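Local coordinates for putative branched chain amino acid ABC transporter, periplasmic amino acid-binding protein (Brucella ovis, PDB 4XFK) that probably binds branched-chain and other small amino acids in the periplasm and serves as a component of an ABC-type amino-acid transport system, at residues E358-A363 with G373-K378. The protein carries 1 engineered substitution. Sequence-based numbering, arbitrary orientation.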
ATOM      1  N   GLU A 358      10.878  -1.675  14.043  1.00  8.21           N
ATOM      2  CA  GLU A 358      10.508  -2.460  15.219  1.00  8.59           C
ATOM      3  C   GLU A 358       9.706  -1.610  16.195  1.00  9.00           C
ATOM      4  O   GLU A 358       9.930  -0.407  16.300  1.00  9.91           O
ATOM      5  CB  GLU A 358      11.760  -2.998  15.910  1.00 11.06           C
ATOM      6  CG  GLU A 358      12.692  -1.910  16.438  1.00 15.90           C
ATOM      7  CD  GLU A 358      13.928  -2.467  17.101  1.00 22.22           C
ATOM      8  OE1 GLU A 358      13.795  -3.084  18.175  1.00 25.52           O
ATOM      9  OE2 GLU A 358      15.029  -2.284  16.546  1.00 24.97           O
ATOM     10  N   VAL A 359       8.774  -2.229  16.911  1.00  8.92           N
ATOM     11  CA  VAL A 359       8.040  -1.510  17.945  1.00  9.57           C
ATOM     12  C   VAL A 359       8.942  -1.347  19.170  1.00 10.14           C
ATOM     13  O   VAL A 359       9.442  -2.334  19.716  1.00 10.25           O
ATOM     14  CB  VAL A 359       6.746  -2.243  18.320  1.00  9.31           C
ATOM     15  CG1 VAL A 359       5.997  -1.474  19.402  1.00  9.66           C
ATOM     16  CG2 VAL A 359       5.875  -2.430  17.073  1.00  9.97           C
ATOM     17  N   SER A 360       9.150  -0.100  19.586  1.00  9.40           N
ATOM     18  CA  SER A 360      10.166   0.224  20.580  1.00  9.47           C
ATOM     19  C   SER A 360       9.827   1.518  21.301  1.00  9.72           C
ATOM     20  O   SER A 360       9.249   2.430  20.712  1.00 11.05           O
ATOM     21  CB  SER A 360      11.527   0.379  19.898  1.00 10.90           C
ATOM     22  OG  SER A 360      12.507   0.865  20.803  1.00 12.46           O
ATOM     23  N   LYS A 361      10.205   1.603  22.572  1.00 11.10           N
ATOM     24  CA  LYS A 361      10.033   2.835  23.327  1.00 11.10           C
ATOM     25  C   LYS A 361      10.984   3.913  22.823  1.00 11.30           C
ATOM     26  O   LYS A 361      10.815   5.091  23.140  1.00 13.35           O
ATOM     27  CB  LYS A 361      10.281   2.599  24.816  1.00 12.18           C
ATOM     28  CG  LYS A 361       9.184   1.828  25.514  1.00 15.51           C
ATOM     29  CD  LYS A 361       9.472   1.754  27.000  1.00 18.68           C
ATOM     30  CE  LYS A 361       8.375   1.030  27.745  1.00 21.19           C
ATOM     31  NZ  LYS A 361       8.646   1.069  29.203  1.00 23.18           N
ATOM     32  N   LYS A 362      11.987   3.510  22.049  1.00 11.08           N
ATOM     33  CA  LYS A 362      12.972   4.455  21.536  1.00 12.24           C
ATOM     34  C   LYS A 362      12.432   5.308  20.383  1.00 11.11           C
ATOM     35  O   LYS A 362      13.024   6.325  20.051  1.00 12.90           O
ATOM     36  CB  LYS A 362      14.240   3.726  21.090  1.00 14.74           C
ATOM     37  CG  LYS A 362      15.019   3.066  22.224  1.00 20.44           C
ATOM     38  CD  LYS A 362      16.165   2.216  21.682  1.00 25.07           C
ATOM     39  CE  LYS A 362      16.911   1.500  22.802  1.00 27.83           C
ATOM     40  NZ  LYS A 362      16.010   0.636  23.620  1.00 30.41           N
ATOM     41  N   ALA A 363      11.318   4.906  19.773  1.00 10.24           N
ATOM     42  CA  ALA A 363      10.767   5.651  18.643  1.00 10.08           C
ATOM     43  C   ALA A 363      10.362   7.056  19.065  1.00 11.40           C
ATOM     44  O   ALA A 363       9.742   7.235  20.109  1.00 12.38           O
ATOM     45  CB  ALA A 363       9.574   4.913  18.065  1.00  9.94           C
ATOM     46  N   GLY A 373       6.545   3.249  19.711  1.00  9.65           N
ATOM     47  CA  GLY A 373       6.285   3.593  18.328  1.00  9.26           C
ATOM     48  C   GLY A 373       7.150   2.747  17.424  1.00  8.29           C
ATOM     49  O   GLY A 373       7.852   1.838  17.879  1.00 10.03           O
ATOM     50  N   PHE A 374       7.123   3.065  16.138  1.00  8.71           N
ATOM     51  CA  PHE A 374       7.902   2.338  15.154  1.00  8.67           C
ATOM     52  C   PHE A 374       9.268   2.975  14.969  1.00  9.07           C
ATOM     53  O   PHE A 374       9.380   4.141  14.616  1.00  9.20           O
ATOM     54  CB  PHE A 374       7.107   2.236  13.852  1.00  9.01           C
ATOM     55  CG  PHE A 374       5.902   1.353  13.987  1.00  9.00           C
ATOM     56  CD1 PHE A 374       4.685   1.867  14.409  1.00  9.59           C
ATOM     57  CD2 PHE A 374       6.004  -0.014  13.756  1.00  8.88           C
ATOM     58  CE1 PHE A 374       3.577   1.035  14.572  1.00 10.49           C
ATOM     59  CE2 PHE A 374       4.901  -0.840  13.913  1.00  9.39           C
ATOM     60  CZ  PHE A 374       3.690  -0.314  14.321  1.00  9.62           C
ATOM     61  N   LEU A 375      10.308   2.191  15.240  1.00  8.77           N
ATOM     62  CA  LEU A 375      11.688   2.650  15.168  1.00  9.25           C
ATOM     63  C   LEU A 375      12.341   1.960  13.978  1.00  8.59           C
ATOM     64  O   LEU A 375      12.358   0.732  13.911  1.00  9.94           O
ATOM     65  CB  LEU A 375      12.424   2.254  16.448  1.00 10.74           C
ATOM     66  CG  LEU A 375      13.898   2.657  16.539  1.00 12.26           C
ATOM     67  CD1 LEU A 375      14.018   4.129  16.868  1.00 12.78           C
ATOM     68  CD2 LEU A 375      14.637   1.803  17.576  1.00 12.34           C
ATOM     69  N   PRO A 376      12.871   2.744  13.024  1.00  9.31           N
ATOM     70  CA  PRO A 376      13.503   2.136  11.847  1.00  9.29           C
ATOM     71  C   PRO A 376      14.849   1.502  12.192  1.00 10.24           C
ATOM     72  O   PRO A 376      15.592   2.069  12.997  1.00 13.11           O
ATOM     73  CB  PRO A 376      13.709   3.332  10.911  1.00 10.48           C
ATOM     74  CG  PRO A 376      13.854   4.506  11.825  1.00 11.49           C
ATOM     75  CD  PRO A 376      12.996   4.216  13.033  1.00 10.52           C
ATOM     76  N   PHE A 377      15.161   0.350  11.598  1.00 10.42           N
ATOM     77  CA  PHE A 377      16.475  -0.262  11.818  1.00 11.74           C
ATOM     78  C   PHE A 377      17.205  -0.695  10.543  1.00 12.45           C
ATOM     79  O   PHE A 377      18.385  -1.040  10.598  1.00 14.49           O
ATOM     80  CB  PHE A 377      16.411  -1.412  12.836  1.00 11.27           C
ATOM     81  CG  PHE A 377      15.574  -2.586  12.402  1.00 10.46           C
ATOM     82  CD1 PHE A 377      16.103  -3.569  11.576  1.00 11.11           C
ATOM     83  CD2 PHE A 377      14.267  -2.730  12.855  1.00 10.59           C
ATOM     84  CE1 PHE A 377      15.339  -4.657  11.188  1.00 12.90           C
ATOM     85  CE2 PHE A 377      13.505  -3.813  12.468  1.00 11.49           C
ATOM     86  CZ  PHE A 377      14.045  -4.787  11.647  1.00 12.20           C
ATOM     87  N   LYS A 378      16.513  -0.682   9.408  1.00 10.62           N
ATOM     88  CA  LYS A 378      17.125  -1.042   8.131  1.00 11.57           C
ATOM     89  C   LYS A 378      16.356  -0.399   6.991  1.00 11.14           C
ATOM     90  O   LYS A 378      15.136  -0.509   6.924  1.00 12.30           O
ATOM     91  CB  LYS A 378      17.148  -2.567   7.942  1.00 13.74           C
ATOM     92  CG  LYS A 378      17.645  -3.035   6.574  1.00 14.46           C
ATOM     93  CD  LYS A 378      19.109  -2.673   6.355  1.00 16.05           C
ATOM     94  CE  LYS A 378      19.602  -3.168   5.002  1.00 18.84           C
ATOM     95  NZ  LYS A 378      21.018  -2.782   4.737  1.00 21.63           N
TER
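Glu358 and Leu375 face each other as a hydrogen-bonded pair, Val359 and Phe374 as a non-hydrogen-bonded one, and Ser360 and Gly373 as a second hydrogen-bonded pair, giving two antiparallel strands whose short segments run at 124° to each other, well short of 180°. Each hydrogen-bonded pair is joined in both directions: Leu375 N reaches Glu358 O at 2.8 Å, and Gly373 N reaches Ser360 O at 3.0 Å. Between them, Val359 CA makes a CA-H...O contact with Gly373 O.

Alternation along the strands sorts the side chains onto two faces. Val359 and Phe374 project from the same face and run alongside each other, with Val359 CG2 3.7 Å from Phe374 CE2. On the other, Glu358, Ser360 and Leu375 gather. With chi1 at 62°, which puts Glu358 CG on the side of both backbone N and carbonyl carbon, the extended chain passes across Phe377; carboxylate and ring stand nearly perpendicular, and Glu358 OE2 lies 3.8 Å from Phe377 CD2.

Past the strand, a type I turn from Ser360 to Ala363 folds the chain back over this face. Ser360 OG accepts from Lys362 N at 3.0 Å, an ST turn, and the Ala363 methyl presses on the Gly373 backbone, its CB 3.3 Å from Gly373 C. Leu375, its CG anti to the backbone N (chi1 180°), places CD2 4.0 Å from both Lys362 CB and Ser360 OG.

A classic beta bulge, in which Val356 is opposed by both Phe377 and Lys378, interrupts the pairing, and Lys152 of helix 138-152 lies against the Phe377 ring as a cation-pi partner. Strand 373-380 pairs antiparallel with the end of strand 350-360 in the mixed sheet of this periplasmic binding protein; on the Val359-Phe374 face, Ile252 of helix 251-255 touches both side chains.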